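Local coordinates for protein beta-hexosaminidase (Neisseria gonorrhoeae, PDB 6JTJ) that probably cleaves terminal beta-1,4-linked N-acetylglucosamine from peptidoglycan fragments during cell-wall recycling, as a family 3 glycoside hydrolase, at residues C[48-54]-C[72-78]; C[148-153]-C[370-375]; C[167-171]-C[239-244]. One frame throughout, in Å; residues are numbered along the deposited sequence.

Contact 1: residues C[48-54]-C[72-78]; sequences MADIAAF and IILFRRN
Asn78 and Arg77 close on the carbonyl oxygen of Ile51 from opposite faces of its plane, with Ile51 O lying 3.0 Å from Asn78 ND2 and 2.8 Å from Arg77 NH2. The same Asn78 ND2 reaches Ala53 O at 2.9 Å, both acceptors lying in its amide plane, while Asn78 OD1 takes the N-H of Phe75 on a lone pair and fixes the rotation of the amide. Arg77 leaves its backbone with CG wedged between N and the carbonyl carbon (chi1 66°), then runs extended past Ala52 O. Its NH2 makes a salt bridge to Asp50 OD2, at 2.9 Å, with carboxylate and guanidinium planes nearly perpendicular; Asn326 binds both partners as well. These loops follow two parallel strands of a beta-alpha-beta unit, 47-49 and 69-74, linked through helix 58-64, where Ile73 N donates to Ala49 O at 3.0 Å. The dense, buried part also includes the strand ends: Met48 SD lies 4.1 Å from Ile73 CB, and Ile51 CD1 meets Leu74 CD2, these two also touching helix 82-94. Ile73 also touches the bound N-acetylglucosamine. Toward solvent the contact thins to exposed Ala52 and partly exposed Phe54, whose CE1 rests 3.2 Å from Arg77 O.

Contact 2: residues C[148-153]-C[370-375]; sequences RVLATE and GFQAAQ
Phe371 pushes its ring into the hole formed by Arg148, Val149, Thr152 and Glu153, a knob-into-hole fit between two helices. The ring comes nearest at CE1, where Phe371 CE1 lies 3.4 Å from Thr152 CB; the two side chains come from opposite directions. Glu153 CG meets the ring edge at CZ, and Arg148 NE lies near the ring plane at the edge beside CD1. Relative to the guanidinium, Phe371 CD1 lies above one face, toward the rim, with the two planes 72° apart, so this is no parallel stack. Beside the ring, Val149 CG2 packs against Ala374 CB at 3.8 Å. A polar link flanks the ring: Gln375 NE2 donates an almost straight bond of 2.9 Å to Glu153 OE2, from the anti side of the carboxylate and out of its plane.

Several groups set these side chains in place. Phe371 carries CG anti to its backbone N (chi1 -176°), which swings the ring across to helix 136-155. Thr152 OG1 binds Arg148 O at 2.7 Å, an oxygen that also accepts the helical N-H of Thr152 from the opposite face; this bond fixes the rotation of the threonine, whose CB, CG2 and OG1 all lie against the ring. Glu153 OE2 has a second partner in Thr119 OG1, so the buried carboxylate is tied to a loop as well as to Gln375.

The two helix segments cross at -116°, their axes 10.0 Å apart at closest approach. Helix 359-367 packs against Arg148, Thr152 and Phe371, with Met366 touching the last two, while helix 186-202 meets Leu150 and Ala151 of helix 136-155.

Contact 3: residues C[167-171]-C[239-244]; sequences LDLDW and ADLAPF
Segment 167-171 runs as an irregular loop past a type I beta turn from Ala239 to Ala242 that leads into helix 242-249, the CA atoms of Leu169 and Asp240 being 6.2 Å apart. Trp171 reaches the turn with its indole edge: NE1 donates to Asp240 OD2 at 2.9 Å with an N-H...O angle of 158°. The oxygen lies in the ring plane and is met on the syn side, though the donor is tilted out of the plane of the carboxylate, which is itself turned only 17° from the indole. The benzo side of the same ring rests against Ala239, with CZ2 near the methyl CB. Asp240 is held by more than the tryptophan, since OD1 forms a salt bridge with Arg231, and OD2 also accepts from a water that takes the N-H of Leu169. Such a set of partners would probably stabilise the buried carboxylate as an anion. A second water joins the carbonyls of Leu167 and Asp240, donating to both.

The apolar half is carried by two leucines. Leu169 splits its branches, CD1 packing on Ala239 CB at 3.8 Å and CD2 on Pro243 CG at 4.1 Å. Leu167 CD1 lies over one face of the Phe244 ring in a CH-pi contact, 4.0 Å from the centroid; CB of the same leucine lies over the same face, above CZ, 3.8 Å away. Phe212 meets Phe244 edge-to-face, and Val189 of helix 186-202 touches both Leu169 and Pro243.

Asp168, between the two leucines, bonds His211 ND1 through OD2, and His211 neighbours the bound sugar; this loop-to-helix packing is thus consistent with a second shell behind the sugar site of the family 3 glycosidase fold.

Overall arrangement
The three contacts are spread widely through the chain, their centres 24 to 29 Å apart and none touching another. Contact 1 closes first in sequence and joins neighbouring strands of the mixed sheet, 47-49 and 69-74. Contact 2 then spans more than 200 residues, bringing the C-terminal helix 369-382 back to helix 136-155; contact 3 falls wholly within that interval and lies across the chain's centre from contact 1. Helix 186-202 links the last two, packing against helix 136-155 on one hand and the loop 167-171 on the other. Contact 1 borders the sugar, contact 3 lies one shell further out through Asp168 and His211, and contact 2 joins its helices away from the sugar.

Contact 1: residues C[48-54]-C[72-78]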
loop_
_atom_site.group_PDB
_atom_site.type_symbol
_atom_site.label_atom_id
_atom_site.label_comp_id
_atom_site.label_asym_id
_atom_site.label_seq_id
_atom_site.Cartn_x
_atom_site.Cartn_y
_atom_site.Cartn_z
ATOM N N MET C 48 -17.415 -4.426 14.280
ATOM C CA MET C 48 -16.691 -5.619 13.883
ATOM C C MET C 48 -15.315 -5.543 14.519
ATOM O O MET C 48 -14.556 -4.614 14.289
ATOM C CB MET C 48 -16.579 -5.720 12.367
ATOM C CG MET C 48 -15.820 -6.943 11.878
ATOM S SD MET C 48 -15.945 -7.236 10.084
ATOM C CE MET C 48 -17.258 -8.442 10.021
ATOM N N ALA C 49 -15.016 -6.506 15.368
ATOM C CA ALA C 49 -13.774 -6.476 16.126
ATOM C C ALA C 49 -12.876 -7.572 15.591
ATOM O O ALA C 49 -13.128 -8.088 14.513
ATOM C CB ALA C 49 -14.065 -6.645 17.611
ATOM N N ASP C 50 -11.828 -7.915 16.328
ATOM C CA ASP C 50 -10.949 -8.993 15.914
ATOM C C ASP C 50 -10.338 -9.654 17.139
ATOM O O ASP C 50 -10.726 -9.367 18.256
ATOM C CB ASP C 50 -9.884 -8.468 14.950
ATOM C CG ASP C 50 -8.914 -7.522 15.603
ATOM O OD1 ASP C 50 -9.014 -7.280 16.833
ATOM O OD2 ASP C 50 -8.057 -6.991 14.860
ATOM N N ILE C 51 -9.402 -10.556 16.926
ATOM C CA ILE C 51 -8.859 -11.334 18.026
ATOM C C ILE C 51 -7.370 -11.530 17.826
ATOM O O ILE C 51 -6.850 -11.353 16.727
ATOM C CB ILE C 51 -9.612 -12.665 18.219
ATOM C CG1 ILE C 51 -9.660 -13.458 16.916
ATOM C CG2 ILE C 51 -11.034 -12.378 18.702
ATOM C CD1 ILE C 51 -10.152 -14.879 17.095
ATOM N N ALA C 52 -6.687 -11.884 18.909
ATOM C CA ALA C 52 -5.236 -11.794 18.950
ATOM C C ALA C 52 -4.535 -12.929 18.241
ATOM O O ALA C 52 -3.575 -12.701 17.498
ATOM C CB ALA C 52 -4.772 -11.709 20.393
ATOM N N ALA C 53 -4.982 -14.153 18.464
ATOM C CA ALA C 53 -4.199 -15.307 18.026
ATOM C C ALA C 53 -5.072 -16.479 17.593
ATOM O O ALA C 53 -6.112 -16.270 16.955
ATOM C CB ALA C 53 -3.203 -15.703 19.124
ATOM N N PHE C 54 -4.668 -17.704 17.917
ATOM C CA PHE C 54 -5.273 -18.890 17.312
ATOM C C PHE C 54 -6.546 -19.395 18.011
ATOM O O PHE C 54 -7.363 -20.072 17.385
ATOM C CB PHE C 54 -4.241 -20.013 17.249
ATOM C CG PHE C 54 -2.928 -19.599 16.634
ATOM C CD1 PHE C 54 -2.886 -19.035 15.360
ATOM C CD2 PHE C 54 -1.737 -19.775 17.324
ATOM C CE1 PHE C 54 -1.683 -18.653 14.790
ATOM C CE2 PHE C 54 -0.527 -19.401 16.756
ATOM C CZ PHE C 54 -0.500 -18.841 15.489
ATOM N N ILE C 72 -16.595 -10.368 13.446
ATOM C CA ILE C 72 -15.162 -10.484 13.655
ATOM C C ILE C 72 -14.461 -10.578 12.300
ATOM O O ILE C 72 -14.917 -11.278 11.400
ATOM C CB ILE C 72 -14.844 -11.775 14.439
ATOM C CG1 ILE C 72 -15.349 -11.676 15.887
ATOM C CG2 ILE C 72 -13.360 -12.111 14.402
ATOM C CD1 ILE C 72 -14.746 -10.542 16.694
ATOM N N ILE C 73 -13.337 -9.884 12.171
ATOM C CA ILE C 73 -12.475 -10.022 11.009
ATOM C C ILE C 73 -11.230 -10.771 11.453
ATOM O O ILE C 73 -10.637 -10.435 12.477
ATOM C CB ILE C 73 -12.110 -8.661 10.340
ATOM C CG1 ILE C 73 -11.107 -8.842 9.198
ATOM C CG2 ILE C 73 -11.501 -7.688 11.338
ATOM C CD1 ILE C 73 -10.921 -7.575 8.382
ATOM N N LEU C 74 -10.840 -11.767 10.666
ATOM C CA LEU C 74 -9.640 -12.537 10.936
ATOM C C LEU C 74 -8.484 -12.130 10.031
ATOM O O LEU C 74 -8.678 -11.562 8.950
ATOM C CB LEU C 74 -9.913 -14.028 10.759
ATOM C CG LEU C 74 -10.981 -14.613 11.694
ATOM C CD1 LEU C 74 -11.252 -16.062 11.341
ATOM C CD2 LEU C 74 -10.563 -14.496 13.157
ATOM N N PHE C 75 -7.278 -12.425 10.508
ATOM C CA PHE C 75 -6.040 -12.084 9.829
ATOM C C PHE C 75 -5.116 -13.291 9.858
ATOM O O PHE C 75 -5.442 -14.313 10.461
ATOM C CB PHE C 75 -5.377 -10.899 10.524
ATOM C CG PHE C 75 -6.169 -9.632 10.428
ATOM C CD1 PHE C 75 -6.138 -8.874 9.280
ATOM C CD2 PHE C 75 -6.964 -9.215 11.482
ATOM C CE1 PHE C 75 -6.857 -7.711 9.188
ATOM C CE2 PHE C 75 -7.698 -8.057 11.396
ATOM C CZ PHE C 75 -7.636 -7.297 10.246
ATOM N N ARG C 76 -3.949 -13.164 9.226
ATOM C CA ARG C 76 -3.004 -14.269 9.170
ATOM C C ARG C 76 -2.555 -14.733 10.568
ATOM O O ARG C 76 -2.318 -15.902 10.765
ATOM C CB ARG C 76 -1.785 -13.916 8.322
ATOM C CG ARG C 76 -0.820 -15.082 8.133
ATOM C CD ARG C 76 0.211 -14.825 7.054
ATOM N NE ARG C 76 -0.374 -14.824 5.709
ATOM C CZ ARG C 76 0.301 -14.552 4.594
ATOM N NH1 ARG C 76 1.607 -14.286 4.639
ATOM N NH2 ARG C 76 -0.325 -14.536 3.419
ATOM N N ARG C 77 -2.447 -13.808 11.518
ATOM C CA ARG C 77 -2.043 -14.144 12.892
ATOM C C ARG C 77 -3.046 -15.051 13.605
ATOM O O ARG C 77 -2.730 -15.628 14.642
ATOM C CB ARG C 77 -1.854 -12.877 13.734
ATOM C CG ARG C 77 -3.131 -12.098 13.972
ATOM C CD ARG C 77 -2.917 -10.963 14.949
ATOM N NE ARG C 77 -4.213 -10.445 15.383
ATOM C CZ ARG C 77 -4.842 -9.414 14.831
ATOM N NH1 ARG C 77 -4.293 -8.734 13.826
ATOM N NH2 ARG C 77 -6.021 -9.036 15.303
ATOM N N ASN C 78 -4.248 -15.170 13.053
ATOM C CA ASN C 78 -5.265 -16.050 13.606
ATOM C C ASN C 78 -5.258 -17.421 12.953
ATOM O O ASN C 78 -6.133 -18.243 13.236
ATOM C CB ASN C 78 -6.648 -15.432 13.433
ATOM C CG ASN C 78 -6.736 -14.041 13.987
ATOM O OD1 ASN C 78 -7.061 -13.096 13.269
ATOM N ND2 ASN C 78 -6.441 -13.890 15.278
HETATM O O HOH W 1 -8.577 -11.279 14.340
#

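Contact 2: residues C[148-153]-C[370-375]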
loop_
_atom_site.group_PDB
_atom_site.type_symbol
_atom_site.label_atom_id
_atom_site.label_comp_id
_atom_site.label_asym_id
_atom_site.label_seq_id
_atom_site.Cartn_x
_atom_site.Cartn_y
_atom_site.Cartn_z
ATOM N N ARG C 148 -15.481 -19.457 -6.866
ATOM C CA ARG C 148 -15.952 -20.703 -6.278
ATOM C C ARG C 148 -14.936 -21.334 -5.335
ATOM O O ARG C 148 -15.266 -21.750 -4.223
ATOM C CB ARG C 148 -16.322 -21.686 -7.393
ATOM C CG ARG C 148 -17.019 -22.941 -6.874
ATOM C CD ARG C 148 -17.239 -23.998 -7.941
ATOM N NE ARG C 148 -17.735 -25.235 -7.307
ATOM C CZ ARG C 148 -17.727 -26.449 -7.858
ATOM N NH1 ARG C 148 -17.241 -26.619 -9.086
ATOM N NH2 ARG C 148 -18.198 -27.500 -7.171
ATOM N N VAL C 149 -13.695 -21.438 -5.791
ATOM C CA VAL C 149 -12.656 -22.038 -4.967
ATOM C C VAL C 149 -12.398 -21.193 -3.745
ATOM O O VAL C 149 -12.326 -21.693 -2.625
ATOM C CB VAL C 149 -11.365 -22.207 -5.782
ATOM C CG1 VAL C 149 -10.197 -22.608 -4.894
ATOM C CG2 VAL C 149 -11.581 -23.256 -6.870
ATOM N N LEU C 150 -12.240 -19.894 -3.968
ATOM C CA LEU C 150 -11.963 -18.958 -2.891
ATOM C C LEU C 150 -12.987 -19.118 -1.769
ATOM O O LEU C 150 -12.637 -19.322 -0.608
ATOM C CB LEU C 150 -12.003 -17.540 -3.478
ATOM C CG LEU C 150 -11.666 -16.318 -2.638
ATOM C CD1 LEU C 150 -11.423 -15.168 -3.605
ATOM C CD2 LEU C 150 -12.774 -15.952 -1.659
ATOM N N ALA C 151 -14.253 -19.011 -2.142
ATOM C CA ALA C 151 -15.341 -19.015 -1.175
ATOM C C ALA C 151 -15.523 -20.386 -0.521
ATOM O O ALA C 151 -15.650 -20.476 0.700
ATOM C CB ALA C 151 -16.644 -18.566 -1.842
ATOM N N THR C 152 -15.507 -21.446 -1.323
ATOM C CA THR C 152 -15.786 -22.784 -0.801
ATOM C C THR C 152 -14.774 -23.195 0.266
ATOM O O THR C 152 -15.148 -23.699 1.313
ATOM C CB THR C 152 -15.836 -23.841 -1.915
ATOM O OG1 THR C 152 -16.800 -23.467 -2.909
ATOM C CG2 THR C 152 -16.234 -25.199 -1.332
ATOM N N GLU C 153 -13.494 -22.955 0.018
ATOM C CA GLU C 153 -12.480 -23.363 0.966
ATOM C C GLU C 153 -12.641 -22.606 2.268
ATOM O O GLU C 153 -12.374 -23.154 3.345
ATOM C CB GLU C 153 -11.075 -23.173 0.374
ATOM C CG GLU C 153 -10.804 -24.106 -0.792
ATOM C CD GLU C 153 -9.397 -23.998 -1.368
ATOM O OE1 GLU C 153 -8.600 -23.157 -0.934
ATOM O OE2 GLU C 153 -9.084 -24.762 -2.294
ATOM N N GLY C 370 -15.303 -32.489 -9.448
ATOM C CA GLY C 370 -15.568 -31.182 -10.064
ATOM C C GLY C 370 -14.894 -30.048 -9.321
ATOM O O GLY C 370 -14.230 -29.191 -9.924
ATOM N N PHE C 371 -15.046 -30.060 -8.001
ATOM C CA PHE C 371 -14.423 -29.047 -7.193
ATOM C C PHE C 371 -12.901 -29.188 -7.142
ATOM O O PHE C 371 -12.186 -28.187 -7.248
ATOM C CB PHE C 371 -14.947 -29.070 -5.776
ATOM C CG PHE C 371 -14.386 -27.972 -4.967
ATOM C CD1 PHE C 371 -14.834 -26.646 -5.155
ATOM C CD2 PHE C 371 -13.352 -28.222 -4.095
ATOM C CE1 PHE C 371 -14.295 -25.615 -4.428
ATOM C CE2 PHE C 371 -12.815 -27.200 -3.384
ATOM C CZ PHE C 371 -13.281 -25.901 -3.537
ATOM N N GLN C 372 -12.409 -30.423 -7.024
ATOM C CA GLN C 372 -10.964 -30.673 -7.049
ATOM C C GLN C 372 -10.320 -30.207 -8.357
ATOM O O GLN C 372 -9.204 -29.693 -8.353
ATOM C CB GLN C 372 -10.637 -32.138 -6.777
ATOM C CG GLN C 372 -10.800 -32.508 -5.321
ATOM C CD GLN C 372 -10.582 -34.005 -5.047
ATOM O OE1 GLN C 372 -9.489 -34.448 -4.705
ATOM N NE2 GLN C 372 -11.633 -34.779 -5.220
ATOM N N ALA C 373 -11.039 -30.345 -9.463
ATOM C CA ALA C 373 -10.548 -29.832 -10.748
ATOM C C ALA C 373 -10.492 -28.310 -10.750
ATOM O O ALA C 373 -9.557 -27.702 -11.307
ATOM C CB ALA C 373 -11.432 -30.323 -11.874
ATOM N N ALA C 374 -11.523 -27.677 -10.178
ATOM C CA ALA C 374 -11.529 -26.217 -10.068
ATOM C C ALA C 374 -10.309 -25.764 -9.283
ATOM O O ALA C 374 -9.625 -24.819 -9.692
ATOM C CB ALA C 374 -12.827 -25.737 -9.411
ATOM N N GLN C 375 -10.049 -26.438 -8.168
ATOM C CA GLN C 375 -8.891 -26.145 -7.356
ATOM C C GLN C 375 -7.607 -26.150 -8.160
ATOM O O GLN C 375 -6.823 -25.191 -8.111
ATOM C CB GLN C 375 -8.754 -27.135 -6.211
ATOM C CG GLN C 375 -9.742 -26.944 -5.090
ATOM C CD GLN C 375 -9.566 -28.005 -4.029
ATOM O OE1 GLN C 375 -9.637 -29.170 -4.328
ATOM N NE2 GLN C 375 -9.374 -27.610 -2.795
#

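Contact 3: residues C[167-171]-C[239-244]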
loop_
_atom_site.group_PDB
_atom_site.type_symbol
_atom_site.label_atom_id
_atom_site.label_comp_id
_atom_site.label_asym_id
_atom_site.label_seq_id
_atom_site.Cartn_x
_atom_site.Cartn_y
_atom_site.Cartn_z
ATOM N N LEU C 167 -13.010 -3.374 -7.017
ATOM C CA LEU C 167 -13.653 -2.797 -8.186
ATOM C C LEU C 167 -12.935 -1.542 -8.660
ATOM O O LEU C 167 -13.350 -0.883 -9.614
ATOM C CB LEU C 167 -15.094 -2.441 -7.839
ATOM C CG LEU C 167 -15.983 -3.589 -7.385
ATOM C CD1 LEU C 167 -17.398 -3.099 -7.072
ATOM C CD2 LEU C 167 -16.049 -4.676 -8.437
ATOM N N ASP C 168 -11.837 -1.209 -7.988
ATOM C CA ASP C 168 -10.997 -0.098 -8.389
ATOM C C ASP C 168 -10.445 -0.343 -9.793
ATOM O O ASP C 168 -10.147 -1.485 -10.158
ATOM C CB ASP C 168 -9.829 0.054 -7.408
ATOM C CG ASP C 168 -10.303 0.252 -5.966
ATOM O OD1 ASP C 168 -11.217 1.082 -5.736
ATOM O OD2 ASP C 168 -9.713 -0.395 -5.066
ATOM N N LEU C 169 -10.319 0.727 -10.567
ATOM C CA LEU C 169 -9.821 0.618 -11.936
ATOM C C LEU C 169 -8.297 0.818 -11.942
ATOM O O LEU C 169 -7.769 1.638 -11.210
ATOM C CB LEU C 169 -10.437 1.690 -12.829
ATOM C CG LEU C 169 -11.963 1.843 -12.836
ATOM C CD1 LEU C 169 -12.380 2.899 -13.863
ATOM C CD2 LEU C 169 -12.636 0.518 -13.141
ATOM N N ASP C 170 -7.617 0.066 -12.782
ATOM C CA ASP C 170 -6.197 0.212 -12.912
ATOM C C ASP C 170 -5.833 1.384 -13.820
ATOM O O ASP C 170 -5.597 1.190 -14.988
ATOM C CB ASP C 170 -5.559 -1.062 -13.450
ATOM C CG ASP C 170 -4.025 -0.947 -13.484
ATOM O OD1 ASP C 170 -3.460 -0.122 -12.736
ATOM O OD2 ASP C 170 -3.383 -1.699 -14.215
ATOM N N TRP C 171 -5.800 2.579 -13.255
ATOM C CA TRP C 171 -5.381 3.758 -13.968
ATOM C C TRP C 171 -3.856 3.843 -14.096
ATOM O O TRP C 171 -3.368 4.716 -14.769
ATOM C CB TRP C 171 -5.874 5.024 -13.263
ATOM C CG TRP C 171 -7.341 5.265 -13.361
ATOM C CD1 TRP C 171 -8.276 5.051 -12.391
ATOM C CD2 TRP C 171 -8.049 5.820 -14.488
ATOM N NE1 TRP C 171 -9.524 5.422 -12.839
ATOM C CE2 TRP C 171 -9.417 5.894 -14.123
ATOM C CE3 TRP C 171 -7.662 6.260 -15.758
ATOM C CZ2 TRP C 171 -10.403 6.391 -14.996
ATOM C CZ3 TRP C 171 -8.642 6.770 -16.627
ATOM C CH2 TRP C 171 -10.002 6.806 -16.247
ATOM N N ALA C 239 -16.681 6.287 -15.243
ATOM C CA ALA C 239 -15.707 5.197 -15.150
ATOM C C ALA C 239 -15.745 4.503 -13.795
ATOM O O ALA C 239 -16.396 3.458 -13.659
ATOM C CB ALA C 239 -14.308 5.722 -15.465
ATOM N N ASP C 240 -15.080 5.087 -12.792
ATOM C CA ASP C 240 -14.791 4.356 -11.537
ATOM C C ASP C 240 -16.054 3.899 -10.790
ATOM O O ASP C 240 -16.076 2.824 -10.199
ATOM C CB ASP C 240 -13.949 5.210 -10.609
ATOM C CG ASP C 240 -12.663 5.707 -11.254
ATOM O OD1 ASP C 240 -12.745 6.392 -12.284
ATOM O OD2 ASP C 240 -11.568 5.432 -10.721
ATOM N N LEU C 241 -17.120 4.696 -10.866
ATOM C CA LEU C 241 -18.383 4.351 -10.196
ATOM C C LEU C 241 -19.180 3.277 -10.872
ATOM O O LEU C 241 -19.986 2.601 -10.225
ATOM C CB LEU C 241 -19.267 5.598 -10.010
ATOM C CG LEU C 241 -18.914 6.429 -8.785
ATOM C CD1 LEU C 241 -19.522 7.830 -8.882
ATOM C CD2 LEU C 241 -19.356 5.745 -7.509
ATOM N N ALA C 242 -18.989 3.088 -12.161
ATOM C CA ALA C 242 -19.880 2.192 -12.899
ATOM C C ALA C 242 -19.873 0.761 -12.359
ATOM O O ALA C 242 -20.934 0.148 -12.239
ATOM C CB ALA C 242 -19.581 2.234 -14.391
ATOM N N PRO C 243 -18.688 0.213 -12.021
ATOM C CA PRO C 243 -18.715 -1.166 -11.471
ATOM C C PRO C 243 -19.462 -1.285 -10.135
ATOM O O PRO C 243 -20.089 -2.304 -9.877
ATOM C CB PRO C 243 -17.237 -1.519 -11.301
ATOM C CG PRO C 243 -16.508 -0.606 -12.240
ATOM C CD PRO C 243 -17.328 0.647 -12.364
ATOM N N PHE C 244 -19.413 -0.237 -9.323
ATOM C CA PHE C 244 -20.138 -0.218 -8.078
ATOM C C PHE C 244 -21.650 -0.200 -8.335
ATOM O O PHE C 244 -22.375 -0.976 -7.719
ATOM C CB PHE C 244 -19.724 0.974 -7.203
ATOM C CG PHE C 244 -18.329 0.850 -6.621
ATOM C CD1 PHE C 244 -18.101 0.122 -5.478
ATOM C CD2 PHE C 244 -17.253 1.467 -7.233
ATOM C CE1 PHE C 244 -16.825 -0.001 -4.949
ATOM C CE2 PHE C 244 -15.969 1.359 -6.715
ATOM C CZ PHE C 244 -15.753 0.602 -5.579
HETATM O O HOH W 2 -13.750 1.960 -9.338
HETATM O O HOH W 3 -11.209 3.369 -9.243
#